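Local structure of two-domain protein containing predicted PHP-like metal-dependent phosphoesterase (Bacteroides vulgatus ATCC 8482, 3E38) at residues B[8-13]-B[251-256]; B[106-111]-B[127-132]. The protein binds three zinc ions and is probably a PHP-like metal-dependent phosphoesterase, perhaps a nuclease, joined to an Ig-like domain. All coordinates share one frame; numbering follows the deposited sequence.

Contact 1: B[8-13]-B[251-256]; sequences IQVPDL and RPFFEK
Pro11 packs against Phe253 and Lys256 of the helix 247-257. Its ring and the Phe253 side chain cross at about a right angle. Pro11 CD sits 3.6 Å from Phe253 CE1 and reaches CZ as well. Pro11 O comes up at the edge of the same ring, near its plane, 3.4 Å from Phe253 CE1; this oxygen is hydrogen-bonded to Thr18. Val10 CB also meets that edge, 4.0 Å from Phe253 CZ. Phe253 CG stands anti to the backbone N (chi1 -175°), which carries the ring off the helix and in among these residues. No hydrogen bond joins the two segments. Helix 247-257 lies directly before strand 258-265 of the Ig-like domain, while 8-13 leads toward strand 17-22 in the sheet of the PHP-like domain. The contact therefore lies where the two domains meet, and Phe215 of strand 213-218 also touches Phe253. Elsewhere on the Pro11 ring, CG presses on Lys256 CB at 3.5 Å, a tight carbon pair. Lys256 then bends at chi2 (-79°) and runs past the Asp12 carbonyl, with CE 3.4 Å from Asp12 O. Its NZ goes on to a salt bridge with Asp14. Leu13 reaches the helix by one branch. Leu13 CD2 lies 3.7 Å from Phe253 N and 3.9 Å from Pro252 CB.

Contact 2: B[106-111]-B[127-132]; sequences IFLSDS and KKQGAF
Ile106 and Phe132 form an antiparallel hydrogen-bonded pair. Ile106 N donates to Phe132 O at 2.8 Å, almost straight at 175°. The return bond, Phe132 N to Ile106 O, is 2.7 Å long but more bent. A second set of bonds belongs to the Gln129 amide. Its OE1 accepts from Ser109 N at 2.7 Å and from Asp110 N at 3.0 Å, the latter donor lying above the carbonyl plane. Ser109 OG adds a weak bond. Gln129 NE2 donates to Asp110 O at 2.7 Å, in the Asp110 carbonyl plane and on a lone pair; that oxygen lies in the Gln129 amide plane. Bonds at both ends of the amide fix its rotation. The chain beyond CG is extended (chi2 -175°), which carries the amide across to the loop. An alanine here would remove the amide and is likely to leave Ser109 N, Asp110 N and Asp110 O without these partners. Apolar contacts accompany these bonds: Leu108 CD2 presses on Ala131 CB at 3.5 Å, and Ile106 CG1 lies 4.0 Å from Phe132 CB. Gly130, with positive phi, ends helix 119-128 in a Schellman motif. The chain then enters strand 132-135 beside strand 102-106, with strand 87-95 on the far side of 102-106 and helix 223-231 against Phe107 and Phe132.

Both segments of contact 2 fall between those of contact 1 in sequence: 8-13 comes first, then 106-111 and 127-132, and 251-256 last. Their centres are 31 Å apart, the nearest atoms about 16 Å, and they do not touch. Contact 2 belongs to the large mixed sheet of the PHP-like domain, and contact 1 packs beside it. Contact 2 joins its strands 102-106 and 132-135; contact 1 lies by strands 17-22 and 213-218, on the side facing the Ig-like domain. Contact 2 is nearer the metals: the side chain of Ile106 is about 11 Å from a bound zinc ion. Contact 1 is remote from the metal sites and concerns how the two domains are joined.

Contact 1: B[8-13]-B[251-256]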
ATOM      1  N   ILE B   8      -2.388 -11.447 -14.489  1.00 32.48           N
ATOM      2  CA  ILE B   8      -0.958 -11.206 -14.659  1.00 33.69           C
ATOM      3  C   ILE B   8      -0.753 -10.829 -16.133  1.00 35.43           C
ATOM      4  O   ILE B   8      -0.839 -11.679 -17.032  1.00 37.16           O
ATOM      5  CB  ILE B   8      -0.108 -12.435 -14.307  1.00 34.27           C
ATOM      6  CG1 ILE B   8      -0.367 -12.867 -12.843  1.00 37.72           C
ATOM      7  CG2 ILE B   8       1.380 -12.146 -14.571  1.00 29.69           C
ATOM      8  CD1 ILE B   8       0.202 -14.230 -12.463  1.00 35.50           C
ATOM      9  N   GLN B   9      -0.486  -9.544 -16.354  1.00 32.32           N
ATOM     10  CA  GLN B   9      -0.317  -8.984 -17.698  1.00 30.58           C
ATOM     11  C   GLN B   9       1.066  -9.134 -18.278  1.00 29.52           C
ATOM     12  O   GLN B   9       1.953  -8.329 -18.054  1.00 27.06           O
ATOM     13  CB  GLN B   9      -0.697  -7.519 -17.690  1.00 30.41           C
ATOM     14  CG  GLN B   9      -2.178  -7.314 -17.340  1.00 34.01           C
ATOM     15  CD  GLN B   9      -2.527  -5.856 -17.398  1.00 36.27           C
ATOM     16  OE1 GLN B   9      -2.400  -5.223 -18.441  1.00 43.65           O
ATOM     17  NE2 GLN B   9      -2.906  -5.299 -16.273  1.00 40.16           N
ATOM     18  N   VAL B  10       1.210 -10.225 -19.006  1.00 29.77           N
ATOM     19  CA  VAL B  10       2.451 -10.552 -19.718  1.00 33.26           C
ATOM     20  C   VAL B  10       2.039 -10.996 -21.124  1.00 31.71           C
ATOM     21  O   VAL B  10       0.881 -11.352 -21.342  1.00 34.21           O
ATOM     22  CB  VAL B  10       3.301 -11.638 -19.021  1.00 30.07           C
ATOM     23  CG1 VAL B  10       3.927 -11.079 -17.728  1.00 32.12           C
ATOM     24  CG2 VAL B  10       2.479 -12.883 -18.764  1.00 32.80           C
ATOM     25  N   PRO B  11       2.966 -10.958 -22.063  1.00 30.84           N
ATOM     26  CA  PRO B  11       2.560 -11.364 -23.387  1.00 32.54           C
ATOM     27  C   PRO B  11       2.663 -12.842 -23.670  1.00 33.36           C
ATOM     28  O   PRO B  11       3.152 -13.654 -22.862  1.00 34.53           O
ATOM     29  CB  PRO B  11       3.544 -10.618 -24.307  1.00 32.00           C
ATOM     30  CG  PRO B  11       4.752 -10.272 -23.435  1.00 33.22           C
ATOM     31  CD  PRO B  11       4.401 -10.602 -22.001  1.00 32.28           C
ATOM     32  N   ASP B  12       2.210 -13.135 -24.880  1.00 32.78           N
ATOM     33  CA  ASP B  12       2.225 -14.469 -25.444  1.00 33.25           C
ATOM     34  C   ASP B  12       3.210 -14.544 -26.546  1.00 31.83           C
ATOM     35  O   ASP B  12       3.273 -13.677 -27.358  1.00 32.62           O
ATOM     36  CB  ASP B  12       0.871 -14.823 -26.053  1.00 31.48           C
ATOM     37  CG  ASP B  12      -0.223 -14.906 -25.019  1.00 40.26           C
ATOM     38  OD1 ASP B  12       0.007 -15.464 -23.905  1.00 29.70           O
ATOM     39  OD2 ASP B  12      -1.314 -14.410 -25.339  1.00 33.29           O
ATOM     40  N   LEU B  13       3.971 -15.617 -26.571  1.00 34.11           N
ATOM     41  CA  LEU B  13       4.848 -15.861 -27.683  1.00 32.46           C
ATOM     42  C   LEU B  13       3.944 -16.284 -28.820  1.00 32.26           C
ATOM     43  O   LEU B  13       2.847 -16.822 -28.602  1.00 32.42           O
ATOM     44  CB  LEU B  13       5.853 -16.979 -27.383  1.00 32.68           C
ATOM     45  CG  LEU B  13       6.856 -16.725 -26.275  1.00 30.76           C
ATOM     46  CD1 LEU B  13       7.668 -17.981 -26.017  1.00 30.54           C
ATOM     47  CD2 LEU B  13       7.763 -15.547 -26.627  1.00 32.33           C
ATOM     48  N   ARG B 251      14.432 -14.073 -25.366  1.00 33.45           N
ATOM     49  CA  ARG B 251      14.656 -13.072 -26.392  1.00 34.11           C
ATOM     50  C   ARG B 251      13.332 -12.679 -27.040  1.00 35.20           C
ATOM     51  O   ARG B 251      12.981 -11.513 -27.041  1.00 37.46           O
ATOM     52  CB  ARG B 251      15.656 -13.544 -27.462  1.00 34.89           C
ATOM     53  CG  ARG B 251      15.769 -12.609 -28.650  1.00 30.09           C
ATOM     54  CD  ARG B 251      16.931 -13.049 -29.564  1.00 29.13           C
ATOM     55  NE  ARG B 251      18.130 -13.257 -28.751  1.00 39.39           N
ATOM     56  CZ  ARG B 251      18.882 -12.260 -28.270  1.00 35.90           C
ATOM     57  NH1 ARG B 251      18.560 -11.014 -28.553  1.00 37.84           N
ATOM     58  NH2 ARG B 251      19.955 -12.499 -27.514  1.00 34.57           N
ATOM     59  N   PRO B 252      12.590 -13.652 -27.597  1.00 33.69           N
ATOM     60  CA  PRO B 252      11.340 -13.252 -28.224  1.00 33.72           C
ATOM     61  C   PRO B 252      10.301 -12.723 -27.258  1.00 33.23           C
ATOM     62  O   PRO B 252       9.377 -12.016 -27.673  1.00 34.91           O
ATOM     63  CB  PRO B 252      10.814 -14.561 -28.847  1.00 34.17           C
ATOM     64  CG  PRO B 252      11.598 -15.664 -28.191  1.00 35.64           C
ATOM     65  CD  PRO B 252      12.948 -15.033 -27.954  1.00 34.14           C
ATOM     66  N   PHE B 253      10.465 -13.076 -25.991  1.00 33.65           N
ATOM     67  CA  PHE B 253       9.488 -12.677 -24.917  1.00 31.35           C
ATOM     68  C   PHE B 253       9.711 -11.210 -24.620  1.00 28.83           C
ATOM     69  O   PHE B 253       8.788 -10.407 -24.538  1.00 28.10           O
ATOM     70  CB  PHE B 253       9.648 -13.566 -23.673  1.00 30.55           C
ATOM     71  CG  PHE B 253       8.641 -13.318 -22.593  1.00 34.31           C
ATOM     72  CD1 PHE B 253       7.331 -13.774 -22.716  1.00 34.17           C
ATOM     73  CD2 PHE B 253       9.001 -12.658 -21.427  1.00 36.43           C
ATOM     74  CE1 PHE B 253       6.391 -13.553 -21.710  1.00 38.01           C
ATOM     75  CE2 PHE B 253       8.054 -12.430 -20.418  1.00 42.43           C
ATOM     76  CZ  PHE B 253       6.748 -12.882 -20.569  1.00 33.71           C
ATOM     77  N   PHE B 254      10.978 -10.849 -24.553  1.00 31.40           N
ATOM     78  CA  PHE B 254      11.340  -9.463 -24.281  1.00 30.74           C
ATOM     79  C   PHE B 254      10.830  -8.583 -25.370  1.00 30.42           C
ATOM     80  O   PHE B 254      10.378  -7.490 -25.138  1.00 29.26           O
ATOM     81  CB  PHE B 254      12.846  -9.264 -24.180  1.00 31.50           C
ATOM     82  CG  PHE B 254      13.236  -7.821 -23.961  1.00 34.77           C
ATOM     83  CD1 PHE B 254      13.026  -7.215 -22.735  1.00 27.82           C
ATOM     84  CD2 PHE B 254      13.814  -7.069 -24.979  1.00 39.01           C
ATOM     85  CE1 PHE B 254      13.381  -5.894 -22.520  1.00 30.31           C
ATOM     86  CE2 PHE B 254      14.175  -5.722 -24.755  1.00 33.06           C
ATOM     87  CZ  PHE B 254      13.967  -5.154 -23.538  1.00 34.54           C
ATOM     88  N   GLU B 255      10.923  -9.097 -26.580  1.00 36.03           N
ATOM     89  CA  GLU B 255      10.485  -8.363 -27.791  1.00 36.13           C
ATOM     90  C   GLU B 255       8.986  -8.045 -27.718  1.00 35.04           C
ATOM     91  O   GLU B 255       8.503  -7.045 -28.241  1.00 35.95           O
ATOM     92  CB  GLU B 255      10.837  -9.173 -29.044  1.00 37.45           C
ATOM     93  CG  GLU B 255      10.704  -8.450 -30.365  1.00 45.17           C
ATOM     94  CD  GLU B 255       9.276  -8.369 -30.859  1.00 54.83           C
ATOM     95  OE1 GLU B 255       8.572  -9.410 -30.839  1.00 60.26           O
ATOM     96  OE2 GLU B 255       8.867  -7.265 -31.298  1.00 59.65           O
ATOM     97  N   LYS B 256       8.264  -8.878 -27.000  1.00 35.10           N
ATOM     98  CA  LYS B 256       6.821  -8.706 -26.832  1.00 33.42           C
ATOM     99  C   LYS B 256       6.498  -7.820 -25.628  1.00 34.79           C
ATOM    100  O   LYS B 256       5.372  -7.332 -25.477  1.00 35.01           O
ATOM    101  CB  LYS B 256       6.173 -10.063 -26.585  1.00 32.70           C
ATOM    102  CG  LYS B 256       6.317 -11.041 -27.694  1.00 36.00           C
ATOM    103  CD  LYS B 256       5.355 -10.755 -28.765  1.00 35.52           C
ATOM    104  CE  LYS B 256       5.176 -11.982 -29.621  1.00 42.96           C
ATOM    105  NZ  LYS B 256       4.201 -11.683 -30.680  1.00 44.42           N
TER

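Contact 2: B[106-111]-B[127-132]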
ATOM      1  N   ILE B 106       4.550 -34.788 -10.709  1.00 29.57           N
ATOM      2  CA  ILE B 106       3.267 -34.215 -11.111  1.00 30.42           C
ATOM      3  C   ILE B 106       2.732 -34.960 -12.338  1.00 29.58           C
ATOM      4  O   ILE B 106       3.410 -35.757 -13.017  1.00 27.17           O
ATOM      5  CB  ILE B 106       3.301 -32.654 -11.271  1.00 32.08           C
ATOM      6  CG1 ILE B 106       4.144 -32.223 -12.472  1.00 34.29           C
ATOM      7  CG2 ILE B 106       3.833 -31.994  -9.949  1.00 31.83           C
ATOM      8  CD1 ILE B 106       4.079 -30.761 -12.779  1.00 24.69           C
ATOM      9  N   PHE B 107       1.447 -34.743 -12.535  1.00 28.13           N
ATOM     10  CA  PHE B 107       0.680 -35.446 -13.571  1.00 27.25           C
ATOM     11  C   PHE B 107       0.496 -36.903 -13.163  1.00 28.21           C
ATOM     12  O   PHE B 107       0.412 -37.815 -13.952  1.00 31.78           O
ATOM     13  CB  PHE B 107       1.266 -35.259 -14.976  1.00 26.23           C
ATOM     14  CG  PHE B 107       0.995 -33.881 -15.537  1.00 19.31           C
ATOM     15  CD1 PHE B 107      -0.266 -33.559 -15.980  1.00 27.96           C
ATOM     16  CD2 PHE B 107       1.953 -32.890 -15.512  1.00 24.55           C
ATOM     17  CE1 PHE B 107      -0.533 -32.324 -16.448  1.00 23.20           C
ATOM     18  CE2 PHE B 107       1.699 -31.630 -16.005  1.00 23.13           C
ATOM     19  CZ  PHE B 107       0.450 -31.342 -16.465  1.00 26.56           C
ATOM     20  N   LEU B 108       0.446 -37.091 -11.871  1.00 28.13           N
ATOM     21  CA  LEU B 108       0.112 -38.403 -11.318  1.00 29.30           C
ATOM     22  C   LEU B 108      -1.334 -38.724 -11.541  1.00 27.08           C
ATOM     23  O   LEU B 108      -2.178 -37.826 -11.719  1.00 29.69           O
ATOM     24  CB  LEU B 108       0.350 -38.443  -9.785  1.00 30.17           C
ATOM     25  CG  LEU B 108       1.833 -38.328  -9.396  1.00 26.97           C
ATOM     26  CD1 LEU B 108       2.031 -38.324  -7.891  1.00 22.58           C
ATOM     27  CD2 LEU B 108       2.698 -39.418 -10.065  1.00 25.61           C
ATOM     28  N   SER B 109      -1.622 -40.024 -11.481  1.00 28.17           N
ATOM     29  CA  SER B 109      -2.995 -40.537 -11.543  1.00 30.98           C
ATOM     30  C   SER B 109      -3.416 -41.004 -10.151  1.00 28.88           C
ATOM     31  O   SER B 109      -4.588 -40.950  -9.770  1.00 29.23           O
ATOM     32  CB  SER B 109      -3.123 -41.660 -12.569  1.00 32.25           C
ATOM     33  OG  SER B 109      -2.298 -42.752 -12.233  1.00 37.78           O
ATOM     34  N   ASP B 110      -2.421 -41.386  -9.368  1.00 27.25           N
ATOM     35  CA  ASP B 110      -2.650 -41.861  -7.999  1.00 26.08           C
ATOM     36  C   ASP B 110      -1.406 -41.634  -7.127  1.00 29.66           C
ATOM     37  O   ASP B 110      -0.285 -42.099  -7.439  1.00 30.70           O
ATOM     38  CB  ASP B 110      -3.084 -43.360  -8.088  1.00 29.39           C
ATOM     39  CG  ASP B 110      -3.452 -43.959  -6.753  1.00 25.41           C
ATOM     40  OD1 ASP B 110      -3.376 -43.273  -5.706  1.00 29.28           O
ATOM     41  OD2 ASP B 110      -3.806 -45.137  -6.735  1.00 32.97           O
ATOM     42  N   SER B 111      -1.608 -40.896  -6.046  1.00 29.11           N
ATOM     43  CA  SER B 111      -0.516 -40.502  -5.133  1.00 29.60           C
ATOM     44  C   SER B 111      -0.050 -41.608  -4.196  1.00 29.85           C
ATOM     45  O   SER B 111       1.149 -41.764  -3.907  1.00 31.71           O
ATOM     46  CB  SER B 111      -0.899 -39.253  -4.323  1.00 29.44           C
ATOM     47  OG  SER B 111      -0.952 -38.086  -5.176  1.00 24.30           O
ATOM     48  N   LYS B 127       7.153 -42.927 -11.961  1.00 29.49           N
ATOM     49  CA  LYS B 127       7.594 -43.137 -13.334  1.00 29.41           C
ATOM     50  C   LYS B 127       6.597 -43.972 -14.109  1.00 31.36           C
ATOM     51  O   LYS B 127       6.265 -43.739 -15.275  1.00 31.31           O
ATOM     52  CB  LYS B 127       8.907 -43.926 -13.331  1.00 33.24           C
ATOM     53  CG  LYS B 127       9.455 -44.205 -14.721  1.00 31.21           C
ATOM     54  CD  LYS B 127       9.439 -42.956 -15.499  1.00 40.06           C
ATOM     55  CE  LYS B 127      10.290 -42.991 -16.700  1.00 46.25           C
ATOM     56  NZ  LYS B 127      10.290 -41.579 -17.226  1.00 50.91           N
ATOM     57  N   LYS B 128       6.142 -44.984 -13.405  1.00 30.39           N
ATOM     58  CA  LYS B 128       5.204 -45.952 -13.948  1.00 31.72           C
ATOM     59  C   LYS B 128       3.953 -45.240 -14.373  1.00 30.63           C
ATOM     60  O   LYS B 128       3.285 -45.639 -15.309  1.00 32.77           O
ATOM     61  CB  LYS B 128       4.896 -47.013 -12.888  1.00 34.48           C
ATOM     62  CG  LYS B 128       3.990 -48.111 -13.304  1.00 40.45           C
ATOM     63  CD  LYS B 128       3.841 -49.148 -12.175  1.00 45.66           C
ATOM     64  CE  LYS B 128       2.677 -50.130 -12.465  1.00 46.97           C
ATOM     65  NZ  LYS B 128       2.309 -50.980 -11.306  1.00 49.97           N
ATOM     66  N   GLN B 129       3.643 -44.158 -13.687  1.00 27.21           N
ATOM     67  CA  GLN B 129       2.446 -43.382 -14.012  1.00 25.60           C
ATOM     68  C   GLN B 129       2.794 -42.365 -15.082  1.00 25.23           C
ATOM     69  O   GLN B 129       1.972 -41.579 -15.498  1.00 26.38           O
ATOM     70  CB  GLN B 129       1.885 -42.674 -12.780  1.00 25.18           C
ATOM     71  CG  GLN B 129       1.468 -43.626 -11.698  1.00 26.27           C
ATOM     72  CD  GLN B 129       0.812 -42.947 -10.546  1.00 33.83           C
ATOM     73  OE1 GLN B 129       0.217 -41.880 -10.703  1.00 23.39           O
ATOM     74  NE2 GLN B 129       0.901 -43.567  -9.363  1.00 30.63           N
ATOM     75  N   GLY B 130       4.031 -42.413 -15.541  1.00 26.00           N
ATOM     76  CA  GLY B 130       4.506 -41.448 -16.536  1.00 27.69           C
ATOM     77  C   GLY B 130       4.523 -39.989 -16.056  1.00 30.57           C
ATOM     78  O   GLY B 130       4.388 -39.054 -16.842  1.00 33.56           O
ATOM     79  N   ALA B 131       4.632 -39.816 -14.745  1.00 29.47           N
ATOM     80  CA  ALA B 131       4.704 -38.488 -14.094  1.00 28.71           C
ATOM     81  C   ALA B 131       5.799 -37.579 -14.634  1.00 29.63           C
ATOM     82  O   ALA B 131       6.874 -38.050 -15.030  1.00 28.15           O
ATOM     83  CB  ALA B 131       4.951 -38.655 -12.588  1.00 24.11           C
ATOM     84  N   PHE B 132       5.527 -36.272 -14.592  1.00 29.34           N
ATOM     85  CA  PHE B 132       6.563 -35.269 -14.899  1.00 29.78           C
ATOM     86  C   PHE B 132       7.237 -34.995 -13.553  1.00 29.16           C
ATOM     87  O   PHE B 132       6.594 -34.670 -12.553  1.00 28.84           O
ATOM     88  CB  PHE B 132       6.017 -34.017 -15.551  1.00 30.22           C
ATOM     89  CG  PHE B 132       7.074 -32.982 -15.857  1.00 32.22           C
ATOM     90  CD1 PHE B 132       7.432 -32.022 -14.885  1.00 27.08           C
ATOM     91  CD2 PHE B 132       7.694 -32.935 -17.119  1.00 31.21           C
ATOM     92  CE1 PHE B 132       8.402 -31.050 -15.152  1.00 22.51           C
ATOM     93  CE2 PHE B 132       8.669 -31.959 -17.405  1.00 32.32           C
ATOM     94  CZ  PHE B 132       9.017 -31.002 -16.407  1.00 26.90           C
TER
HETATM   95  O   HOH W   1       1.518 -38.643 -15.948  1.00 39.33           O